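Local coordinates for D,D-dipeptidase/D,D-carboxypeptidase (Enterococcus faecalis, PDB 4MUQ), which is a zinc-dependent D,D-peptidase of vancomycin resistance that acts as a D,D-dipeptidase and probably also as a D,D-carboxypeptidase, at residues Asn66-Val71 and Ile114-Asn119; Phe130-Ile135 and His164-Phe169; Ala52-Leu57 and Tyr146-Arg151. All blocks are in the same frame, centred on the assembly; numbering follows the deposited sequence. Where two conformers were deposited one is given.

Contact 1 of 3, residues Asn66-Val71 and Ile114-Asn119; sequences NSIVPV and IDLGLN. With ZN (zinc ion), chain B; LY0 ((2R)-3-[(R)-[(1R)-1-aminoethyl](hydroxy)phosphoryl]-2-methylpropanoic acid), chain C; 2D8 ((2R)-3-[(R)-[(1S)-1-aminoethyl](hydroxy)phosphoryl]-2-methylpropanoic acid), chain D.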
loop_
_atom_site.group_PDB
_atom_site.type_symbol
_atom_site.label_atom_id
_atom_site.label_comp_id
_atom_site.label_asym_id
_atom_site.label_seq_id
_atom_site.Cartn_x
_atom_site.Cartn_y
_atom_site.Cartn_z
ATOM N N ASN A 66 20.312 -7.236 10.032
ATOM C CA ASN A 66 19.673 -6.440 11.066
ATOM C C ASN A 66 19.826 -4.949 10.819
ATOM O O ASN A 66 19.561 -4.149 11.708
ATOM C CB ASN A 66 20.281 -6.782 12.426
ATOM C CG ASN A 66 20.049 -8.216 12.810
ATOM O OD1 ASN A 66 18.917 -8.605 13.102
ATOM N ND2 ASN A 66 21.109 -9.017 12.805
ATOM N N SER A 67 20.256 -4.581 9.613
ATOM C CA SER A 67 20.541 -3.180 9.324
ATOM C C SER A 67 19.280 -2.332 9.138
ATOM O O SER A 67 19.326 -1.111 9.313
ATOM C CB SER A 67 21.479 -3.056 8.117
ATOM O OG SER A 67 20.943 -3.717 6.986
ATOM N N ILE A 68 18.165 -2.974 8.801
ATOM C CA ILE A 68 16.893 -2.274 8.672
ATOM C C ILE A 68 15.932 -2.788 9.722
ATOM O O ILE A 68 15.764 -3.997 9.881
ATOM C CB ILE A 68 16.247 -2.471 7.286
ATOM C CG1 ILE A 68 17.125 -1.844 6.201
ATOM C CG2 ILE A 68 14.842 -1.861 7.253
ATOM C CD1 ILE A 68 16.694 -2.183 4.780
ATOM N N VAL A 69 15.309 -1.869 10.445
ATOM C CA VAL A 69 14.321 -2.263 11.433
ATOM C C VAL A 69 12.942 -1.696 11.116
ATOM O O VAL A 69 12.813 -0.573 10.605
ATOM C CB VAL A 69 14.744 -1.858 12.852
ATOM C CG1 VAL A 69 16.045 -2.556 13.241
ATOM C CG2 VAL A 69 14.895 -0.364 12.945
ATOM N N PRO A 70 11.902 -2.490 11.396
ATOM C CA PRO A 70 10.545 -1.968 11.276
ATOM C C PRO A 70 10.291 -1.068 12.472
ATOM O O PRO A 70 10.614 -1.431 13.606
ATOM C CB PRO A 70 9.681 -3.226 11.319
ATOM C CG PRO A 70 10.473 -4.203 12.111
ATOM C CD PRO A 70 11.923 -3.904 11.814
ATOM N N VAL A 71 9.776 0.120 12.206
ATOM C CA VAL A 71 9.547 1.132 13.224
ATOM C C VAL A 71 8.065 1.209 13.576
ATOM O O VAL A 71 7.704 1.364 14.742
ATOM C CB VAL A 71 10.062 2.528 12.760
ATOM C CG1 VAL A 71 9.657 3.619 13.750
ATOM C CG2 VAL A 71 11.568 2.511 12.575
ATOM N N ILE A 114 4.254 0.287 6.219
ATOM C CA ILE A 114 5.316 0.120 7.191
ATOM C C ILE A 114 6.291 1.287 7.106
ATOM O O ILE A 114 6.635 1.752 6.021
ATOM C CB ILE A 114 6.018 -1.246 7.017
ATOM C CG1 ILE A 114 6.992 -1.485 8.171
ATOM C CG2 ILE A 114 6.699 -1.366 5.657
ATOM C CD1 ILE A 114 7.054 -2.919 8.640
ATOM N N ASP A 115 6.721 1.752 8.280
ATOM C CA ASP A 115 7.809 2.714 8.389
ATOM C C ASP A 115 9.068 1.936 8.722
ATOM O O ASP A 115 9.076 1.138 9.666
ATOM C CB ASP A 115 7.500 3.760 9.472
ATOM C CG ASP A 115 6.296 4.630 9.126
ATOM O OD1 ASP A 115 5.988 4.755 7.953
ATOM O OD2 ASP A 115 5.597 5.190 9.995
ATOM N N LEU A 116 10.129 2.173 7.955
ATOM C CA LEU A 116 11.399 1.492 8.138
ATOM C C LEU A 116 12.497 2.481 8.529
ATOM O O LEU A 116 12.443 3.664 8.169
ATOM C CB LEU A 116 11.812 0.793 6.843
ATOM C CG LEU A 116 10.813 -0.238 6.319
ATOM C CD1 LEU A 116 11.255 -0.729 4.955
ATOM C CD2 LEU A 116 10.694 -1.407 7.286
ATOM N N GLY A 117 13.495 2.001 9.257
ATOM C CA GLY A 117 14.607 2.854 9.628
ATOM C C GLY A 117 15.917 2.115 9.680
ATOM O O GLY A 117 15.962 0.884 9.795
ATOM N N LEU A 118 16.999 2.884 9.570
ATOM C CA LEU A 118 18.344 2.386 9.810
ATOM C C LEU A 118 18.446 1.859 11.234
ATOM O O LEU A 118 17.938 2.483 12.168
ATOM C CB LEU A 118 19.357 3.513 9.622
ATOM C CG LEU A 118 20.080 3.569 8.284
ATOM C CD1 LEU A 118 21.036 4.747 8.233
ATOM C CD2 LEU A 118 20.836 2.275 8.057
ATOM N N ASN A 119 19.084 0.708 11.407
ATOM C CA ASN A 119 19.252 0.166 12.747
ATOM C C ASN A 119 20.301 0.944 13.520
ATOM O O ASN A 119 21.501 0.731 13.351
ATOM C CB ASN A 119 19.617 -1.317 12.704
ATOM C CG ASN A 119 19.561 -1.987 14.079
ATOM O OD1 ASN A 119 19.918 -1.392 15.095
ATOM N ND2 ASN A 119 19.120 -3.238 14.106
HETATM ZN ZN ZN B . 4.260 5.677 8.091
HETATM P P LY0 C . 3.883 8.295 9.183
HETATM C C1 LY0 C . 3.626 9.335 11.583
HETATM N N1 LY0 C . 5.353 10.227 10.282
HETATM C C2 LY0 C . 4.746 9.001 10.619
HETATM C C4 LY0 C . 2.718 9.502 8.490
HETATM C C5 LY0 C . 1.594 8.893 7.707
HETATM C C6 LY0 C . 0.514 8.392 8.653
HETATM C C7 LY0 C . 1.066 9.936 6.738
HETATM O O31 LY0 C . 3.069 7.068 9.650
HETATM O O32 LY0 C . 4.931 7.760 8.153
HETATM O O61 LY0 C . -0.115 7.409 8.300
HETATM O O62 LY0 C . 0.298 8.998 9.689
HETATM C C4 2D8 D . 2.715 9.501 8.479
HETATM C C5 2D8 D . 1.591 8.891 7.703
HETATM C C6 2D8 D . 0.513 8.391 8.653
HETATM C C7 2D8 D . 1.064 9.936 6.737
HETATM N N1 2D8 D . 5.774 8.264 11.024
HETATM P P 2D8 D . 3.882 8.299 9.176
HETATM C C1 2D8 D . 3.660 9.342 11.583
HETATM C C2 2D8 D . 4.748 9.103 10.554
HETATM O O31 2D8 D . 3.070 7.078 9.666
HETATM O O32 2D8 D . 4.933 7.759 8.153
HETATM O O61 2D8 D . -0.116 7.408 8.300
HETATM O O62 2D8 D . 0.298 8.998 9.689
#
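Residues Asn66-Val71 and Ile114-Asn119 pair as antiparallel strands at one margin of a four-stranded sheet, 68-72 being an outermost strand and 113-118 its inner neighbour. Val69 and Gly117 form a hydrogen-bonded pair: Val69 N reaches Gly117 O at 2.9 Å, almost straight at 172°, and Gly117 N returns the bond to Val69 O. Two residues further along, Val71 N donates to Asp115 O (2.8 Å). Pro70, which has no N-H, sits in the non-hydrogen-bonded pair with Leu116, where this pairing requires none. Gly117 suits its place because any side chain would point to the face of Val69 and crowd Val71 CG2, already 3.9 Å from Gly117 N.

Pro70 and Leu116 put their side chains on the same face. There Pro70 CB meets Ile114 CD1 at 3.8 Å and Ile68 CG2 touches Leu116 CB, an apolar layer continued by Phe139 of helix 134-142 and Phe59 of helix 49-62. This sheet belongs to the Hedgehog/DD-peptidase fold, and strand 113-118 carries a zinc ligand: Asp115 grips the ion with both carboxylate oxygens, OD1 at 2.0 Å and OD2 at 2.4 Å, while His108 and His168 supply the other protein ligands. OD2 also accepts a hydrogen bond from the amino group of the 2D8 phosphinate.

Asn119 closes the far end twice, through its backbone N to Ser67 O and through ND2 to Asn66 O at 2.6 Å, a short bond bent to 138°. The Asn119 amide, swung opposite its backbone N (chi1 -170°), crosses Val69 at about a right angle, with ND2 of Asn119 3.3 Å from Val69 CG1.

Contact 2 of 3, residues Phe130-Ile135 and His164-Phe169; sequences FPYDGI and HEPWHF. With ZN (zinc ion), chain B; LY0 ((2R)-3-[(R)-[(1R)-1-aminoethyl](hydroxy)phosphoryl]-2-methylpropanoic acid), chain C; 2D8 ((2R)-3-[(R)-[(1S)-1-aminoethyl](hydroxy)phosphoryl]-2-methylpropanoic acid), chain D.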
loop_
_atom_site.group_PDB
_atom_site.type_symbol
_atom_site.label_atom_id
_atom_site.label_comp_id
_atom_site.label_asym_id
_atom_site.label_seq_id
_atom_site.Cartn_x
_atom_site.Cartn_y
_atom_site.Cartn_z
ATOM N N PHE A 130 15.931 6.802 6.939
ATOM C CA PHE A 130 15.930 5.800 5.871
ATOM C C PHE A 130 16.479 6.472 4.616
ATOM O O PHE A 130 15.717 6.865 3.725
ATOM C CB PHE A 130 14.522 5.240 5.648
ATOM C CG PHE A 130 14.501 3.852 5.055
ATOM C CD1 PHE A 130 14.954 2.766 5.794
ATOM C CD2 PHE A 130 14.030 3.632 3.771
ATOM C CE1 PHE A 130 14.938 1.481 5.253
ATOM C CE2 PHE A 130 14.016 2.352 3.229
ATOM C CZ PHE A 130 14.467 1.282 3.967
ATOM N N PRO A 131 17.807 6.619 4.558
ATOM C CA PRO A 131 18.440 7.436 3.515
ATOM C C PRO A 131 18.349 6.846 2.110
ATOM O O PRO A 131 17.898 5.718 1.901
ATOM C CB PRO A 131 19.905 7.549 3.979
ATOM C CG PRO A 131 20.121 6.416 4.924
ATOM C CD PRO A 131 18.775 6.136 5.561
ATOM N N TYR A 132 18.766 7.655 1.142
ATOM C CA TYR A 132 18.758 7.266 -0.257
ATOM C C TYR A 132 20.147 6.754 -0.634
ATOM O O TYR A 132 20.636 6.985 -1.746
ATOM C CB TYR A 132 18.341 8.451 -1.136
ATOM C CG TYR A 132 16.882 8.833 -0.979
ATOM C CD1 TYR A 132 15.911 8.293 -1.812
ATOM C CD2 TYR A 132 16.474 9.721 0.019
ATOM C CE1 TYR A 132 14.594 8.634 -1.680
ATOM C CE2 TYR A 132 15.145 10.068 0.162
ATOM C CZ TYR A 132 14.200 9.504 -0.686
ATOM O OH TYR A 132 12.871 9.824 -0.579
ATOM N N ASP A 133 20.778 6.074 0.322
ATOM C CA ASP A 133 22.075 5.437 0.147
ATOM C C ASP A 133 22.085 4.073 0.803
ATOM O O ASP A 133 21.218 3.764 1.622
ATOM C CB ASP A 133 23.167 6.266 0.814
ATOM C CG ASP A 133 23.279 7.633 0.229
ATOM O OD1 ASP A 133 23.642 7.711 -0.957
ATOM O OD2 ASP A 133 22.995 8.614 0.948
ATOM N N GLY A 134 23.068 3.261 0.438
ATOM C CA GLY A 134 23.322 2.005 1.120
ATOM C C GLY A 134 22.153 1.041 1.117
ATOM O O GLY A 134 21.352 1.007 0.178
ATOM N N ILE A 135 22.061 0.267 2.194
ATOM C CA ILE A 135 21.089 -0.811 2.307
ATOM C C ILE A 135 19.645 -0.318 2.226
ATOM O O ILE A 135 18.791 -0.995 1.657
ATOM C CB ILE A 135 21.330 -1.654 3.596
ATOM C CG1 ILE A 135 20.507 -2.941 3.564
ATOM C CG2 ILE A 135 21.050 -0.838 4.856
ATOM C CD1 ILE A 135 20.892 -3.875 2.428
ATOM N N HIS A 164 7.190 14.890 1.901
ATOM C CA HIS A 164 8.191 13.879 1.580
ATOM C C HIS A 164 8.536 13.027 2.812
ATOM O O HIS A 164 8.975 13.570 3.832
ATOM C CB HIS A 164 9.431 14.630 1.101
ATOM C CG HIS A 164 10.605 13.767 0.764
ATOM N ND1 HIS A 164 11.884 14.267 0.760
ATOM C CD2 HIS A 164 10.702 12.463 0.406
ATOM C CE1 HIS A 164 12.731 13.308 0.420
ATOM N NE2 HIS A 164 12.040 12.211 0.180
ATOM N N GLU A 165 8.368 11.710 2.696
ATOM C CA GLU A 165 8.765 10.780 3.763
ATOM C C GLU A 165 9.637 9.666 3.193
ATOM O O GLU A 165 9.150 8.764 2.533
ATOM C CB GLU A 165 7.543 10.197 4.471
ATOM C CG GLU A 165 6.677 11.244 5.151
ATOM C CD GLU A 165 5.743 10.638 6.158
ATOM O OE1 GLU A 165 5.426 9.436 5.997
ATOM O OE2 GLU A 165 5.359 11.366 7.085
ATOM N N PRO A 166 10.943 9.727 3.438
ATOM C CA PRO A 166 11.825 8.664 2.941
ATOM C C PRO A 166 11.485 7.261 3.459
ATOM O O PRO A 166 11.838 6.275 2.804
ATOM C CB PRO A 166 13.197 9.103 3.450
ATOM C CG PRO A 166 13.118 10.626 3.435
ATOM C CD PRO A 166 11.697 10.909 3.895
ATOM N N TRP A 167 10.791 7.182 4.595
ATOM C CA TRP A 167 10.714 5.944 5.385
ATOM C C TRP A 167 9.437 5.126 5.252
ATOM O O TRP A 167 9.399 4.007 5.754
ATOM C CB TRP A 167 10.869 6.278 6.871
ATOM C CG TRP A 167 9.807 7.246 7.333
ATOM C CD1 TRP A 167 8.517 6.952 7.692
ATOM C CD2 TRP A 167 9.941 8.671 7.452
ATOM N NE1 TRP A 167 7.847 8.106 8.024
ATOM C CE2 TRP A 167 8.698 9.173 7.892
ATOM C CE3 TRP A 167 10.990 9.568 7.223
ATOM C CZ2 TRP A 167 8.475 10.536 8.103
ATOM C CZ3 TRP A 167 10.769 10.927 7.442
ATOM C CH2 TRP A 167 9.513 11.394 7.862
ATOM N N HIS A 168 8.393 5.685 4.638
ATOM C CA HIS A 168 7.060 5.080 4.651
ATOM C C HIS A 168 6.758 4.331 3.357
ATOM O O HIS A 168 6.733 4.923 2.268
ATOM C CB HIS A 168 6.007 6.164 4.942
ATOM C CG HIS A 168 4.593 5.669 4.938
ATOM N ND1 HIS A 168 3.795 5.672 6.067
ATOM C CD2 HIS A 168 3.816 5.217 3.927
ATOM C CE1 HIS A 168 2.594 5.217 5.748
ATOM N NE2 HIS A 168 2.581 4.944 4.455
ATOM N N PHE A 169 6.517 3.028 3.486
ATOM C CA PHE A 169 6.279 2.180 2.315
ATOM C C PHE A 169 4.907 1.550 2.386
ATOM O O PHE A 169 4.445 1.150 3.450
ATOM C CB PHE A 169 7.381 1.115 2.198
ATOM C CG PHE A 169 8.696 1.695 1.805
ATOM C CD1 PHE A 169 9.077 1.717 0.471
ATOM C CD2 PHE A 169 9.512 2.299 2.745
ATOM C CE1 PHE A 169 10.282 2.289 0.075
ATOM C CE2 PHE A 169 10.712 2.884 2.361
ATOM C CZ PHE A 169 11.095 2.875 1.016
HETATM ZN ZN ZN B . 4.260 5.677 8.091
HETATM P P LY0 C . 3.883 8.295 9.183
HETATM C C1 LY0 C . 3.626 9.335 11.583
HETATM N N1 LY0 C . 5.353 10.227 10.282
HETATM C C2 LY0 C . 4.746 9.001 10.619
HETATM C C4 LY0 C . 2.718 9.502 8.490
HETATM C C5 LY0 C . 1.594 8.893 7.707
HETATM C C6 LY0 C . 0.514 8.392 8.653
HETATM C C7 LY0 C . 1.066 9.936 6.738
HETATM O O31 LY0 C . 3.069 7.068 9.650
HETATM O O32 LY0 C . 4.931 7.760 8.153
HETATM O O61 LY0 C . -0.115 7.409 8.300
HETATM O O62 LY0 C . 0.298 8.998 9.689
HETATM C C4 2D8 D . 2.715 9.501 8.479
HETATM C C5 2D8 D . 1.591 8.891 7.703
HETATM C C6 2D8 D . 0.513 8.391 8.653
HETATM C C7 2D8 D . 1.064 9.936 6.737
HETATM N N1 2D8 D . 5.774 8.264 11.024
HETATM P P 2D8 D . 3.882 8.299 9.176
HETATM C C1 2D8 D . 3.660 9.342 11.583
HETATM C C2 2D8 D . 4.748 9.103 10.554
HETATM O O31 2D8 D . 3.070 7.078 9.666
HETATM O O32 2D8 D . 4.933 7.759 8.153
HETATM O O61 2D8 D . -0.116 7.408 8.300
HETATM O O62 2D8 D . 0.298 8.998 9.689
#
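Phe130 of the loop leading to helix 134-142 packs closely on Pro166, Trp167 and Phe169, whereas Tyr132 reaches past Pro166 to His164 on the more exposed side. In the tight part the Phe130 ring is thrown toward Phe169 because CG stands anti to the backbone N (chi1 -155°). CE2 of Phe130 and CE2 of Phe169 come within 3.5 Å; the planes are steeply inclined, at 75°. Behind the ring, Phe130 CB rests 4.0 Å from Trp167 CB, and Phe130 O faces Pro166 CB. Large flat apolar groups suit this buried corner, while NH2 of Arg140 in helix 134-142 donates hydrogen bonds to both Phe130 O and Pro166 O.

The 164-169 segment runs into strand 168-171 and supplies Glu165, Trp167 and His168 to the inhibitor pocket of this M15B-subfamily metallopeptidase. His168 ND1 binds zinc at 2.1 Å, and its other ring nitrogen is held by Glu107, a second-shell carboxylate that fixes the rotation of the imidazole. Trp167 NE1 donates in the plane of the indole to phosphinate oxygen O32 of the inhibitor, 2.9 Å away, whichever of its two superposed diastereomers occupies the site. Glu165 OE1 comes to 2.8 Å from the same O32 of LY0, so several groups converge on the oxygen that also binds zinc.

Toward solvent the contact thins to one hydrogen bond, Tyr132 OH with His164 NE2 at 2.6 Å, and a looser touch of Pro166 CG on Tyr132 CE2 at 3.9 Å. The two rings meet rim to rim, the hydroxyl near the imidazole plane. Gln150 gives the tyrosine oxygen a second partner, and Arg140 makes a cation-pi contact with the phenol ring.

Contact 3 of 3, residues Ala52-Leu57 and Tyr146-Arg151; sequences ANVLQL and YGFTQR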
loop_
_atom_site.group_PDB
_atom_site.type_symbol
_atom_site.label_atom_id
_atom_site.label_comp_id
_atom_site.label_asym_id
_atom_site.label_seq_id
_atom_site.Cartn_x
_atom_site.Cartn_y
_atom_site.Cartn_z
ATOM N N ALA A 52 3.728 -9.132 5.474
ATOM C CA ALA A 52 4.874 -9.527 6.293
ATOM C C ALA A 52 5.739 -10.518 5.522
ATOM O O ALA A 52 6.966 -10.440 5.546
ATOM C CB ALA A 52 4.402 -10.134 7.609
ATOM N N ASN A 53 5.105 -11.444 4.813
ATOM C CA ASN A 53 5.871 -12.410 4.042
ATOM C C ASN A 53 6.677 -11.748 2.931
ATOM O O ASN A 53 7.834 -12.102 2.708
ATOM C CB ASN A 53 4.965 -13.520 3.510
ATOM C CG ASN A 53 4.439 -14.409 4.621
ATOM O OD1 ASN A 53 5.018 -14.463 5.709
ATOM N ND2 ASN A 53 3.338 -15.108 4.357
ATOM N N VAL A 54 6.079 -10.770 2.254
ATOM C CA VAL A 54 6.773 -10.069 1.186
ATOM C C VAL A 54 7.962 -9.275 1.731
ATOM O O VAL A 54 9.045 -9.259 1.134
ATOM C CB VAL A 54 5.796 -9.151 0.421
ATOM C CG1 VAL A 54 6.546 -8.157 -0.439
ATOM C CG2 VAL A 54 4.852 -9.989 -0.433
ATOM N N LEU A 55 7.763 -8.638 2.884
ATOM C CA LEU A 55 8.826 -7.868 3.508
ATOM C C LEU A 55 10.019 -8.779 3.776
ATOM O O LEU A 55 11.156 -8.419 3.481
ATOM C CB LEU A 55 8.335 -7.247 4.817
ATOM C CG LEU A 55 9.178 -6.092 5.348
ATOM C CD1 LEU A 55 9.126 -4.922 4.372
ATOM C CD2 LEU A 55 8.693 -5.678 6.734
ATOM N N GLN A 56 9.766 -9.971 4.311
ATOM C CA GLN A 56 10.845 -10.923 4.543
ATOM C C GLN A 56 11.571 -11.292 3.251
ATOM O O GLN A 56 12.800 -11.402 3.240
ATOM C CB GLN A 56 10.333 -12.185 5.247
ATOM C CG GLN A 56 9.918 -11.957 6.697
ATOM C CD GLN A 56 11.077 -11.513 7.574
ATOM O OE1 GLN A 56 12.230 -11.888 7.342
ATOM N NE2 GLN A 56 10.775 -10.710 8.586
ATOM N N LEU A 57 10.826 -11.484 2.163
ATOM C CA LEU A 57 11.447 -11.777 0.873
ATOM C C LEU A 57 12.390 -10.653 0.426
ATOM O O LEU A 57 13.477 -10.920 -0.089
ATOM C CB LEU A 57 10.380 -12.028 -0.203
ATOM C CG LEU A 57 9.537 -13.297 -0.097
ATOM C CD1 LEU A 57 8.471 -13.309 -1.179
ATOM C CD2 LEU A 57 10.405 -14.542 -0.210
ATOM N N TYR A 146 8.403 -6.312 -5.715
ATOM C CA TYR A 146 7.761 -7.225 -4.771
ATOM C C TYR A 146 6.389 -6.767 -4.301
ATOM O O TYR A 146 5.720 -7.483 -3.555
ATOM C CB TYR A 146 8.665 -7.480 -3.558
ATOM C CG TYR A 146 9.889 -8.301 -3.890
ATOM C CD1 TYR A 146 9.899 -9.673 -3.678
ATOM C CD2 TYR A 146 11.028 -7.708 -4.425
ATOM C CE1 TYR A 146 11.009 -10.436 -3.987
ATOM C CE2 TYR A 146 12.142 -8.460 -4.739
ATOM C CZ TYR A 146 12.130 -9.821 -4.516
ATOM O OH TYR A 146 13.239 -10.576 -4.828
ATOM N N GLY A 147 5.952 -5.590 -4.728
ATOM C CA GLY A 147 4.636 -5.132 -4.342
ATOM C C GLY A 147 4.585 -3.873 -3.493
ATOM O O GLY A 147 3.496 -3.406 -3.154
ATOM N N PHE A 148 5.749 -3.336 -3.133
ATOM C CA PHE A 148 5.814 -2.135 -2.295
ATOM C C PHE A 148 6.168 -0.875 -3.085
ATOM O O PHE A 148 6.877 -0.941 -4.103
ATOM C CB PHE A 148 6.863 -2.316 -1.184
ATOM C CG PHE A 148 6.350 -2.980 0.074
ATOM C CD1 PHE A 148 5.680 -2.234 1.044
ATOM C CD2 PHE A 148 6.576 -4.332 0.308
ATOM C CE1 PHE A 148 5.238 -2.826 2.208
ATOM C CE2 PHE A 148 6.131 -4.931 1.484
ATOM C CZ PHE A 148 5.464 -4.167 2.430
ATOM N N THR A 149 5.680 0.270 -2.614
ATOM C CA THR A 149 6.004 1.559 -3.217
ATOM C C THR A 149 6.364 2.551 -2.108
ATOM O O THR A 149 5.796 2.486 -1.017
ATOM C CB THR A 149 4.820 2.090 -4.087
ATOM O OG1 THR A 149 5.263 3.182 -4.902
ATOM C CG2 THR A 149 3.623 2.533 -3.234
ATOM N N GLN A 150 7.283 3.472 -2.370
ATOM C CA GLN A 150 7.499 4.550 -1.408
ATOM C C GLN A 150 6.339 5.525 -1.586
ATOM O O GLN A 150 6.107 6.061 -2.675
ATOM C CB GLN A 150 8.823 5.254 -1.635
ATOM C CG GLN A 150 9.124 6.260 -0.539
ATOM C CD GLN A 150 10.357 7.064 -0.822
ATOM O OE1 GLN A 150 11.306 6.581 -1.447
ATOM N NE2 GLN A 150 10.350 8.313 -0.386
ATOM N N ARG A 151 5.596 5.734 -0.517
ATOM C CA ARG A 151 4.279 6.347 -0.621
ATOM C C ARG A 151 4.272 7.848 -0.871
ATOM O O ARG A 151 3.430 8.340 -1.649
ATOM C CB ARG A 151 3.473 6.008 0.629
ATOM C CG ARG A 151 2.030 6.501 0.620
ATOM C CD ARG A 151 1.247 5.847 -0.501
ATOM N NE ARG A 151 -0.161 6.247 -0.495
ATOM C CZ ARG A 151 -0.643 7.325 -1.106
ATOM N NH1 ARG A 151 0.164 8.156 -1.750
ATOM N NH2 ARG A 151 -1.946 7.572 -1.052
#
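Val54 CA and Tyr146 CA, 6.7 Å apart, mark the closest backbone approach between helical residues Ala52-Leu57 and the turn entering strand 148-150, and no hydrogen bond joins the two segments. The contact is carried by side chains on one flank of the helix. Val54 is its centre: CG1, anti to the backbone N at chi1 165°, is directed at the turn, 3.3 Å from Tyr146 O and 3.8 Å from Tyr146 CB. Val54 CG1 also meets the Phe148 ring at its edge, near the ring plane, 3.8 Å from CE2. A short branched residue suits this point, since its methyl can touch both the turn and the ring from a helix this close.

Leu55, one residue on, crosses Phe148 at about a right angle and brings CD1 to 4.2 Å from CE2 of that ring. Here helix 49-62 packs on the sheet of the Hedgehog/DD-peptidase fold, with Phe148 as the large apolar side chain projecting from strand 148-150, an outermost strand. Ile114 of the inner strand 113-118 touches both Leu55 and Phe148, and Tyr171 meets the Phe148 ring edge-to-face.

Gly147 joins Tyr146 to Phe148 with a phi of 116°, where a side chain would jam against the preceding carbonyl. At the exposed end Leu57 CB comes to 4.2 Å from Tyr146 CE1, while Ile58 and Lys61, further along helix 49-62, also touch this tyrosine.

How the contacts relate
All three contacts meet on one four-stranded antiparallel sheet, ordered 68-72, 113-118, 168-171, 148-150. Contact 1 pairs the first two strands, contact 2 brings the loop before helix 134-142 against the approach to the third, and contact 3 lays helix 49-62 on the fourth. Centres of contacts 1 and 2 are about 10 Å apart, and contact 3 lies about 13 and 14 Å from them. Along the chain, contact 1 closes before contact 2 opens; contact 3 spans contact 1 and alternates with contact 2. Neighbouring central strands thus bring Asp115 and His168 to one zinc ion, while contact 3 is packing away from the metal.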